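Local coordinates for VP4 CORE protein (Bluetongue virus, PDB 2JHP) that caps viral RNA inside the virus core as a multifunctional enzyme that binds guanine and S-adenosyl-L-homocysteine, at residues E177-Y185 and Q326-R337; A79-V87 and V485-P493. All coordinates share one frame; numbering follows the deposited sequence.

How the contacts relate
From the N terminus, 79-87 comes first, at the edge of the five-stranded parallel sheet, and meets 485-493 after 397 intervening residues; contact 2 closes this long loop. Contact 1 is nested wholly inside it, joining 177-185 to 326-337: the helix that precedes the first strand, 192-196, of a methyltransferase-like unit packs against its last strand, 335-341, and the loop leading into it. That unit is inserted between strands 149-152 and 393-394 of a second sheet of the same strand order, to which the chain returns before reaching 485-493. Contact 1 therefore ties together one inserted domain, contact 2 the N-terminal sheet and a late loop. Their centres are 42 Å apart and their nearest atoms about 26 Å.

Contact 1: residues E177-Y185 and Q326-R337. With GUN (guanine), chain D; SAH (S-adenosyl-L-homocysteine), chain C.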
loop_
_atom_site.group_PDB
_atom_site.type_symbol
_atom_site.label_atom_id
_atom_site.label_comp_id
_atom_site.label_asym_id
_atom_site.label_seq_id
_atom_site.Cartn_x
_atom_site.Cartn_y
_atom_site.Cartn_z
ATOM N N GLU A 177 -15.584 15.983 12.916
ATOM C CA GLU A 177 -15.972 16.378 14.267
ATOM C C GLU A 177 -15.640 15.287 15.289
ATOM O O GLU A 177 -15.882 14.095 15.058
ATOM C CB GLU A 177 -17.459 16.761 14.334
ATOM C CG GLU A 177 -18.419 15.718 13.767
ATOM C CD GLU A 177 -19.886 16.057 13.991
ATOM O OE1 GLU A 177 -20.328 16.081 15.160
ATOM O OE2 GLU A 177 -20.601 16.286 12.993
ATOM N N LYS A 178 -15.082 15.728 16.412
ATOM C CA LYS A 178 -14.577 14.881 17.496
ATOM C C LYS A 178 -15.280 13.535 17.689
ATOM O O LYS A 178 -14.615 12.490 17.753
ATOM C CB LYS A 178 -14.572 15.701 18.789
ATOM C CG LYS A 178 -14.440 14.958 20.089
ATOM C CD LYS A 178 -14.842 15.908 21.233
ATOM C CE LYS A 178 -15.631 15.180 22.326
ATOM N NZ LYS A 178 -16.365 16.084 23.258
ATOM N N LEU A 179 -16.608 13.562 17.755
ATOM C CA LEU A 179 -17.388 12.367 18.093
ATOM C C LEU A 179 -17.591 11.334 16.970
ATOM O O LEU A 179 -17.777 10.147 17.263
ATOM C CB LEU A 179 -18.712 12.752 18.780
ATOM C CG LEU A 179 -18.539 13.049 20.282
ATOM C CD1 LEU A 179 -19.725 13.835 20.892
ATOM C CD2 LEU A 179 -18.248 11.760 21.079
ATOM N N VAL A 180 -17.556 11.764 15.706
ATOM C CA VAL A 180 -17.508 10.796 14.598
ATOM C C VAL A 180 -16.080 10.315 14.333
ATOM O O VAL A 180 -15.863 9.185 13.893
ATOM C CB VAL A 180 -18.262 11.247 13.270
ATOM C CG1 VAL A 180 -18.805 12.655 13.358
ATOM C CG2 VAL A 180 -17.401 11.052 12.023
ATOM N N SER A 181 -15.117 11.182 14.617
ATOM C CA SER A 181 -13.719 10.823 14.554
ATOM C C SER A 181 -13.431 9.750 15.588
ATOM O O SER A 181 -12.591 8.873 15.370
ATOM C CB SER A 181 -12.847 12.047 14.812
ATOM O OG SER A 181 -12.491 12.662 13.601
ATOM N N MET A 182 -14.135 9.825 16.717
ATOM C CA MET A 182 -13.976 8.831 17.780
ATOM C C MET A 182 -14.264 7.431 17.225
ATOM O O MET A 182 -13.387 6.569 17.251
ATOM C CB MET A 182 -14.867 9.159 18.976
ATOM C CG MET A 182 -14.628 8.329 20.180
ATOM S SD MET A 182 -16.205 8.156 20.980
ATOM C CE MET A 182 -15.698 7.741 22.616
ATOM N N LEU A 183 -15.464 7.242 16.679
ATOM C CA LEU A 183 -15.827 6.006 16.001
ATOM C C LEU A 183 -14.851 5.651 14.882
ATOM O O LEU A 183 -14.539 4.483 14.696
ATOM C CB LEU A 183 -17.261 6.068 15.464
ATOM C CG LEU A 183 -18.421 6.364 16.434
ATOM C CD1 LEU A 183 -19.669 6.693 15.653
ATOM C CD2 LEU A 183 -18.682 5.221 17.422
ATOM N N ASP A 184 -14.347 6.654 14.168
ATOM C CA ASP A 184 -13.410 6.425 13.065
ATOM C C ASP A 184 -12.188 5.581 13.396
ATOM O O ASP A 184 -11.828 4.697 12.614
ATOM C CB ASP A 184 -12.930 7.739 12.470
ATOM C CG ASP A 184 -13.866 8.282 11.444
ATOM O OD1 ASP A 184 -14.782 7.547 11.024
ATOM O OD2 ASP A 184 -13.684 9.457 11.061
ATOM N N TYR A 185 -11.530 5.866 14.528
ATOM C CA TYR A 185 -10.356 5.092 14.914
ATOM C C TYR A 185 -10.638 3.864 15.794
ATOM O O TYR A 185 -9.813 2.961 15.871
ATOM C CB TYR A 185 -9.302 5.993 15.537
ATOM C CG TYR A 185 -9.659 6.549 16.888
ATOM C CD1 TYR A 185 -9.548 5.771 18.038
ATOM C CD2 TYR A 185 -10.074 7.870 17.026
ATOM C CE1 TYR A 185 -9.871 6.289 19.282
ATOM C CE2 TYR A 185 -10.388 8.394 18.260
ATOM C CZ TYR A 185 -10.282 7.600 19.386
ATOM O OH TYR A 185 -10.586 8.121 20.624
ATOM N N GLN A 326 -7.871 13.545 21.679
ATOM C CA GLN A 326 -8.994 13.328 20.774
ATOM C C GLN A 326 -8.864 14.163 19.511
ATOM O O GLN A 326 -8.793 15.389 19.585
ATOM C CB GLN A 326 -10.318 13.664 21.462
ATOM C CG GLN A 326 -10.506 12.982 22.805
ATOM C CD GLN A 326 -11.929 13.069 23.277
ATOM O OE1 GLN A 326 -12.839 12.545 22.633
ATOM N NE2 GLN A 326 -12.139 13.736 24.399
ATOM N N PRO A 327 -8.822 13.496 18.346
ATOM C CA PRO A 327 -8.819 14.198 17.066
ATOM C C PRO A 327 -10.094 15.021 16.913
ATOM O O PRO A 327 -11.176 14.541 17.255
ATOM C CB PRO A 327 -8.797 13.063 16.032
ATOM C CG PRO A 327 -8.385 11.862 16.763
ATOM C CD PRO A 327 -8.784 12.033 18.181
ATOM N N GLY A 328 -9.955 16.252 16.417
ATOM C CA GLY A 328 -11.095 17.132 16.148
ATOM C C GLY A 328 -11.671 17.834 17.367
ATOM O O GLY A 328 -12.683 18.537 17.263
ATOM N N ALA A 329 -11.033 17.649 18.519
ATOM C CA ALA A 329 -11.473 18.279 19.755
ATOM C C ALA A 329 -10.907 19.693 19.870
ATOM O O ALA A 329 -9.843 19.986 19.325
ATOM C CB ALA A 329 -11.066 17.434 20.959
ATOM N N ASP A 330 -11.629 20.558 20.578
ATOM C CA ASP A 330 -11.228 21.957 20.761
ATOM C C ASP A 330 -9.980 22.103 21.623
ATOM O O ASP A 330 -9.700 21.257 22.474
ATOM C CB ASP A 330 -12.380 22.776 21.349
ATOM C CG ASP A 330 -13.316 23.317 20.279
ATOM O OD1 ASP A 330 -13.514 22.630 19.249
ATOM O OD2 ASP A 330 -13.850 24.438 20.462
ATOM N N ALA A 331 -9.235 23.181 21.381
ATOM C CA ALA A 331 -7.983 23.469 22.092
ATOM C C ALA A 331 -8.145 23.540 23.612
ATOM O O ALA A 331 -7.235 23.169 24.351
ATOM C CB ALA A 331 -7.369 24.754 21.565
ATOM N N ASP A 332 -9.306 24.017 24.063
ATOM C CA ASP A 332 -9.606 24.149 25.493
ATOM C C ASP A 332 -10.324 22.938 26.102
ATOM O O ASP A 332 -10.577 22.906 27.310
ATOM C CB ASP A 332 -10.395 25.438 25.783
ATOM C CG ASP A 332 -11.635 25.615 24.901
ATOM O OD1 ASP A 332 -12.038 24.706 24.174
ATOM O OD2 ASP A 332 -12.233 26.700 24.937
ATOM N N MET A 333 -10.642 21.955 25.265
ATOM C CA MET A 333 -11.361 20.757 25.685
ATOM C C MET A 333 -10.454 19.806 26.483
ATOM O O MET A 333 -9.672 19.037 25.910
ATOM C CB MET A 333 -11.959 20.066 24.443
ATOM C CG MET A 333 -12.568 18.674 24.637
ATOM S SD MET A 333 -14.059 18.593 25.643
ATOM C CE MET A 333 -15.023 19.998 25.066
ATOM N N TYR A 334 -10.563 19.861 27.809
ATOM C CA TYR A 334 -9.726 19.020 28.676
ATOM C C TYR A 334 -10.337 17.667 28.957
ATOM O O TYR A 334 -10.683 17.328 30.092
ATOM C CB TYR A 334 -9.350 19.745 29.961
ATOM C CG TYR A 334 -8.280 20.768 29.723
ATOM C CD1 TYR A 334 -8.604 22.115 29.595
ATOM C CD2 TYR A 334 -6.947 20.385 29.596
ATOM C CE1 TYR A 334 -7.629 23.063 29.363
ATOM C CE2 TYR A 334 -5.963 21.317 29.358
ATOM C CZ TYR A 334 -6.307 22.659 29.251
ATOM O OH TYR A 334 -5.336 23.598 29.028
ATOM N N GLU A 335 -10.434 16.897 27.888
ATOM C CA GLU A 335 -11.045 15.582 27.892
ATOM C C GLU A 335 -10.232 14.685 26.970
ATOM O O GLU A 335 -9.841 15.086 25.866
ATOM C CB GLU A 335 -12.479 15.703 27.395
ATOM C CG GLU A 335 -13.279 14.440 27.412
ATOM C CD GLU A 335 -14.699 14.684 26.949
ATOM O OE1 GLU A 335 -15.464 15.310 27.716
ATOM O OE2 GLU A 335 -15.049 14.258 25.822
ATOM N N LEU A 336 -9.952 13.481 27.447
ATOM C CA LEU A 336 -9.237 12.487 26.662
ATOM C C LEU A 336 -10.148 11.300 26.460
ATOM O O LEU A 336 -11.320 11.344 26.843
ATOM C CB LEU A 336 -7.961 12.047 27.382
ATOM C CG LEU A 336 -6.994 13.146 27.827
ATOM C CD1 LEU A 336 -5.987 12.549 28.763
ATOM C CD2 LEU A 336 -6.293 13.834 26.659
ATOM N N ARG A 337 -9.612 10.247 25.852
ATOM C CA ARG A 337 -10.318 8.976 25.744
ATOM C C ARG A 337 -9.510 7.882 26.412
ATOM O O ARG A 337 -8.280 7.851 26.327
ATOM C CB ARG A 337 -10.614 8.621 24.286
ATOM C CG ARG A 337 -11.671 9.494 23.631
ATOM C CD ARG A 337 -13.023 9.318 24.291
ATOM N NE ARG A 337 -13.925 10.416 23.963
ATOM C CZ ARG A 337 -15.165 10.544 24.432
ATOM N NH1 ARG A 337 -15.685 9.624 25.237
ATOM N NH2 ARG A 337 -15.897 11.591 24.080
HETATM N N9 GUN D . -6.944 7.358 8.248
HETATM C C8 GUN D . -7.027 6.792 7.040
HETATM N N7 GUN D . -8.049 5.934 7.019
HETATM C C5 GUN D . -8.625 5.955 8.215
HETATM C C6 GUN D . -9.716 5.272 8.746
HETATM O O6 GUN D . -10.347 4.467 8.060
HETATM N N1 GUN D . -10.081 5.531 10.079
HETATM C C2 GUN D . -9.316 6.465 10.819
HETATM N N2 GUN D . -9.631 6.721 12.075
HETATM N N3 GUN D . -8.269 7.111 10.274
HETATM C C4 GUN D . -7.919 6.869 8.999
HETATM N N SAH C . -22.559 10.450 22.349
HETATM C CA SAH C . -23.351 11.715 22.232
HETATM C CB SAH C . -22.870 12.797 23.204
HETATM C CG SAH C . -23.008 12.409 24.673
HETATM S SD SAH C . -24.285 13.389 25.491
HETATM C C SAH C . -23.330 12.226 20.795
HETATM O O SAH C . -22.410 11.935 20.029
HETATM O OXT SAH C . -24.244 12.932 20.368
HETATM C "C5'" SAH C . -24.269 12.396 26.996
HETATM C "C4'" SAH C . -25.551 11.586 27.075
HETATM O "O4'" SAH C . -25.458 10.605 28.074
HETATM C "C3'" SAH C . -26.769 12.422 27.427
HETATM O "O3'" SAH C . -27.536 12.564 26.259
HETATM C "C2'" SAH C . -27.509 11.625 28.491
HETATM O "O2'" SAH C . -28.845 11.388 28.117
HETATM C "C1'" SAH C . -26.769 10.305 28.498
HETATM N N9 SAH C . -26.693 9.596 29.784
HETATM C C8 SAH C . -26.527 10.111 31.043
HETATM N N7 SAH C . -26.478 9.078 31.916
HETATM C C5 SAH C . -26.597 7.920 31.233
HETATM C C6 SAH C . -26.609 6.584 31.623
HETATM N N6 SAH C . -26.484 6.258 32.905
HETATM N N1 SAH C . -26.755 5.595 30.666
HETATM C C2 SAH C . -26.885 5.928 29.336
HETATM N N3 SAH C . -26.867 7.258 28.959
HETATM C C4 SAH C . -26.728 8.234 29.890
HETATM O O HOH W 1 -12.010 11.061 20.424
#
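Glu-335 OE2 is gripped from several directions: Lys-178 NZ reaches it from the other segment in a weak, 3.4 Å salt bridge, Gln-326 NE2 donates at 3.3 Å, and Arg-337 NH2 lies near it by charge alone, its N-H groups aimed elsewhere. The fold is that of a class I methyltransferase, a seven-stranded sheet in 3-2-1-4-5-7-6 order with the reversed strand 335-341, and the contact sets the helix before the first strand against the 322-324/335-341 hairpin. Lys-178 and Glu-335, with Asp-265 (bound to Arg-337 NH2) and Lys-306 (bound to Glu-335 OE1), are consistent with the K-D-K-E tetrad of RNA cap 2'-O-methyltransferases. A long lysine suits its place: CG lies anti to the backbone N (chi1 164°), sending the chain out past Gln-326 to the carboxylate.

Gln-326 is the second-shell organiser. Its OE1 takes Arg-337 NE at 2.7 Å, in the guanidinium plane but well above the amide carbonyl plane, and also accepts a water that bonds Tyr-185 OH. Its NE2 serves both OE2 and the backbone oxygen of Glu-335, fixing the amide's rotation. Met-182, slim and unbranched, can place its terminal methyl close over one face of the flat cation, CE coming within 3.2 Å of Arg-337 NH1.

The type II turn from Gln-326 to Ala-329 packs against Lys-178 and Ser-181. Gly-328, at its third position, adopts positive phi (79°) easily and, lacking a CB that would crowd Lys-178 N, brings its CA to 4.4 Å from Lys-178 CA; Lys-178 CA also makes a CA-H...O contact with Pro-327 O. Pro-327 CD packs 4.0 Å from Tyr-185 CE2. The same helix touches both ligands: Leu-179 CD1 lies 3.4 Å from the S-adenosyl-L-homocysteine oxygen O, and Asp-184 O receives guanine N2 at 3.0 Å.

Contact 2: residues A79-V87 and V485-P493; sequences ADIIKTVDV and VKKDLTYDP
The touching parts of 79-87 and 485-493 run the same way, only 21° apart, and draw closest at Asp-86 and Thr-490, whose CA atoms are 5.5 Å from each other. Side chains carry the contact, some meeting backbone atoms and some each other. Asp-488 grips Thr-84 with both carboxylate oxygens: OD1 accepts the backbone N at 2.9 Å in a nearly straight bond (169°), and OD2 takes the hydroxyl OG1 at 2.7 Å, each through a syn lone pair. Threonine fits because chi1 (-53°) sets OG1 beside its own backbone N, so that both donors meet one short acid.

Lys-83 works from the neighbouring position. Bent at chi2 and chi4, its chain folds back until NZ bonds Asp-488 O at 2.8 Å, from above the carbonyl plane, and Thr-84 O at 2.7 Å, in the plane on a lone pair. A weaker bond to Asp-86 OD2 and a long ion pair to Asp-488 OD1 complete a salt-bridge network.

In the fold, 79-87 leads from the small 75-77/82-84 hairpin to strand 87-88, an outer strand of the five-stranded parallel sheet. The other segment bridges helix 470-480 and helix 493-496, with Asp-492 at the N-cap; it passes near a bound guanine, which the Tyr-491 side chain, about 8 Å away, does not touch.

Asp-86 turns its OD1 to Arg-63 and Phe-69 N, while Thr-490 OG1 lies 3.2 Å from Asp-86 OD2, with the methyl CG2 beside it. At the far end Asp-80 OD1 and Lys-487 NZ form a weak salt bridge of 3.3 Å, and Ile-81 CD1 rests against Lys-487 CB, the lysine offering its aliphatic root to the isoleucine and its charge to the acid.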
loop_
_atom_site.group_PDB
_atom_site.type_symbol
_atom_site.label_atom_id
_atom_site.label_comp_id
_atom_site.label_asym_id
_atom_site.label_seq_id
_atom_site.Cartn_x
_atom_site.Cartn_y
_atom_site.Cartn_z
ATOM N N ALA A 79 -5.727 -0.284 -30.145
ATOM C CA ALA A 79 -6.051 -1.461 -30.977
ATOM C C ALA A 79 -6.778 -2.527 -30.179
ATOM O O ALA A 79 -7.303 -3.486 -30.734
ATOM C CB ALA A 79 -4.780 -2.049 -31.583
ATOM N N ASP A 80 -6.806 -2.319 -28.870
ATOM C CA ASP A 80 -7.121 -3.339 -27.895
ATOM C C ASP A 80 -8.421 -2.975 -27.197
ATOM O O ASP A 80 -9.374 -3.750 -27.194
ATOM C CB ASP A 80 -5.981 -3.363 -26.860
ATOM C CG ASP A 80 -5.928 -4.650 -26.049
ATOM O OD1 ASP A 80 -6.918 -5.417 -26.028
ATOM O OD2 ASP A 80 -4.872 -4.894 -25.429
ATOM N N ILE A 81 -8.427 -1.787 -26.588
ATOM C CA ILE A 81 -9.543 -1.282 -25.795
ATOM C C ILE A 81 -9.699 0.224 -26.030
ATOM O O ILE A 81 -8.845 0.857 -26.662
ATOM C CB ILE A 81 -9.334 -1.545 -24.265
ATOM C CG1 ILE A 81 -8.050 -0.878 -23.756
ATOM C CG2 ILE A 81 -9.339 -3.047 -23.945
ATOM C CD1 ILE A 81 -7.999 -0.713 -22.248
ATOM N N ILE A 82 -10.796 0.787 -25.530
ATOM C CA ILE A 82 -10.951 2.234 -25.456
ATOM C C ILE A 82 -10.379 2.665 -24.098
ATOM O O ILE A 82 -11.063 2.609 -23.067
ATOM C CB ILE A 82 -12.431 2.674 -25.667
ATOM C CG1 ILE A 82 -12.921 2.232 -27.052
ATOM C CG2 ILE A 82 -12.572 4.180 -25.539
ATOM C CD1 ILE A 82 -14.402 2.420 -27.300
ATOM N N LYS A 83 -9.109 3.067 -24.110
ATOM C CA LYS A 83 -8.355 3.329 -22.884
ATOM C C LYS A 83 -8.739 4.641 -22.215
ATOM O O LYS A 83 -8.677 5.690 -22.846
ATOM C CB LYS A 83 -6.845 3.327 -23.179
ATOM C CG LYS A 83 -5.953 3.716 -21.996
ATOM C CD LYS A 83 -5.960 2.660 -20.886
ATOM C CE LYS A 83 -5.238 3.150 -19.633
ATOM N NZ LYS A 83 -6.130 3.832 -18.649
ATOM N N THR A 84 -9.109 4.577 -20.935
ATOM C CA THR A 84 -9.367 5.772 -20.128
ATOM C C THR A 84 -8.098 6.618 -20.009
ATOM O O THR A 84 -7.013 6.092 -19.745
ATOM C CB THR A 84 -9.879 5.415 -18.712
ATOM O OG1 THR A 84 -11.007 4.542 -18.814
ATOM C CG2 THR A 84 -10.295 6.664 -17.948
ATOM N N VAL A 85 -8.248 7.924 -20.217
ATOM C CA VAL A 85 -7.131 8.871 -20.181
ATOM C C VAL A 85 -6.492 8.947 -18.789
ATOM O O VAL A 85 -7.177 9.192 -17.796
ATOM C CB VAL A 85 -7.578 10.264 -20.720
ATOM C CG1 VAL A 85 -6.744 11.378 -20.171
ATOM C CG2 VAL A 85 -7.505 10.283 -22.234
ATOM N N ASP A 86 -5.184 8.693 -18.732
ATOM C CA ASP A 86 -4.413 8.727 -17.479
ATOM C C ASP A 86 -4.380 10.115 -16.843
ATOM O O ASP A 86 -4.681 10.266 -15.662
ATOM C CB ASP A 86 -2.970 8.247 -17.704
ATOM C CG ASP A 86 -2.872 6.752 -17.967
ATOM O OD1 ASP A 86 -1.906 6.349 -18.649
ATOM O OD2 ASP A 86 -3.742 5.983 -17.500
ATOM N N VAL A 87 -3.989 11.116 -17.629
ATOM C CA VAL A 87 -3.945 12.501 -17.164
ATOM C C VAL A 87 -4.915 13.309 -18.003
ATOM O O VAL A 87 -4.687 13.502 -19.197
ATOM C CB VAL A 87 -2.529 13.130 -17.306
ATOM C CG1 VAL A 87 -2.480 14.518 -16.663
ATOM C CG2 VAL A 87 -1.479 12.243 -16.699
ATOM N N VAL A 485 -6.366 -7.397 -11.999
ATOM C CA VAL A 485 -5.756 -6.185 -12.565
ATOM C C VAL A 485 -6.237 -5.989 -13.995
ATOM O O VAL A 485 -5.828 -6.708 -14.903
ATOM C CB VAL A 485 -4.190 -6.209 -12.500
ATOM C CG1 VAL A 485 -3.598 -4.887 -12.950
ATOM C CG2 VAL A 485 -3.696 -6.528 -11.088
ATOM N N LYS A 486 -7.119 -5.014 -14.175
ATOM C CA LYS A 486 -7.755 -4.755 -15.462
ATOM C C LYS A 486 -6.779 -4.121 -16.457
ATOM O O LYS A 486 -5.783 -3.524 -16.060
ATOM C CB LYS A 486 -8.961 -3.829 -15.280
ATOM C CG LYS A 486 -10.092 -4.389 -14.446
ATOM C CD LYS A 486 -11.094 -3.284 -14.154
ATOM C CE LYS A 486 -11.976 -3.612 -12.966
ATOM N NZ LYS A 486 -13.072 -4.550 -13.329
ATOM N N LYS A 487 -7.071 -4.255 -17.748
ATOM C CA LYS A 487 -6.254 -3.643 -18.796
ATOM C C LYS A 487 -6.244 -2.117 -18.686
ATOM O O LYS A 487 -5.237 -1.472 -18.995
ATOM C CB LYS A 487 -6.763 -4.048 -20.183
ATOM C CG LYS A 487 -5.858 -5.000 -20.946
ATOM C CD LYS A 487 -6.279 -6.447 -20.817
ATOM C CE LYS A 487 -5.791 -7.265 -22.017
ATOM N NZ LYS A 487 -6.675 -7.098 -23.223
ATOM N N ASP A 488 -7.371 -1.568 -18.231
ATOM C CA ASP A 488 -7.636 -0.129 -18.200
ATOM C C ASP A 488 -6.991 0.630 -17.006
ATOM O O ASP A 488 -7.063 1.865 -16.912
ATOM C CB ASP A 488 -9.149 0.073 -18.227
ATOM C CG ASP A 488 -9.541 1.448 -18.664
ATOM O OD1 ASP A 488 -9.054 1.919 -19.700
ATOM O OD2 ASP A 488 -10.346 2.059 -17.957
ATOM N N LEU A 489 -6.355 -0.123 -16.111
ATOM C CA LEU A 489 -5.642 0.423 -14.957
ATOM C C LEU A 489 -4.834 1.684 -15.279
ATOM O O LEU A 489 -3.956 1.672 -16.151
ATOM C CB LEU A 489 -4.690 -0.626 -14.373
ATOM C CG LEU A 489 -3.932 -0.216 -13.106
ATOM C CD1 LEU A 489 -4.887 -0.074 -11.918
ATOM C CD2 LEU A 489 -2.829 -1.214 -12.782
ATOM N N THR A 490 -5.148 2.763 -14.573
ATOM C CA THR A 490 -4.377 3.980 -14.669
ATOM C C THR A 490 -3.220 3.874 -13.690
ATOM O O THR A 490 -3.420 3.764 -12.468
ATOM C CB THR A 490 -5.249 5.212 -14.386
ATOM O OG1 THR A 490 -6.165 5.369 -15.471
ATOM C CG2 THR A 490 -4.403 6.488 -14.250
ATOM N N TYR A 491 -2.011 3.882 -14.239
ATOM C CA TYR A 491 -0.810 3.864 -13.435
ATOM C C TYR A 491 0.366 4.393 -14.251
ATOM O O TYR A 491 0.266 4.605 -15.455
ATOM C CB TYR A 491 -0.532 2.465 -12.886
ATOM C CG TYR A 491 0.013 1.520 -13.910
ATOM C CD1 TYR A 491 1.339 1.109 -13.859
ATOM C CD2 TYR A 491 -0.783 1.051 -14.947
ATOM C CE1 TYR A 491 1.853 0.241 -14.804
ATOM C CE2 TYR A 491 -0.280 0.198 -15.896
ATOM C CZ TYR A 491 1.038 -0.216 -15.821
ATOM O OH TYR A 491 1.543 -1.082 -16.770
ATOM N N ASP A 492 1.482 4.591 -13.569
ATOM C CA ASP A 492 2.627 5.239 -14.144
ATOM C C ASP A 492 3.756 4.212 -14.266
ATOM O O ASP A 492 4.356 3.800 -13.271
ATOM C CB ASP A 492 2.982 6.461 -13.274
ATOM C CG ASP A 492 4.310 7.089 -13.621
ATOM O OD1 ASP A 492 4.979 6.693 -14.604
ATOM O OD2 ASP A 492 4.696 8.005 -12.868
ATOM N N PRO A 493 4.008 3.755 -15.502
ATOM C CA PRO A 493 5.029 2.727 -15.745
ATOM C C PRO A 493 6.441 3.068 -15.231
ATOM O O PRO A 493 7.135 2.180 -14.717
ATOM C CB PRO A 493 4.979 2.551 -17.267
ATOM C CG PRO A 493 3.538 2.924 -17.616
ATOM C CD PRO A 493 3.298 4.119 -16.743
#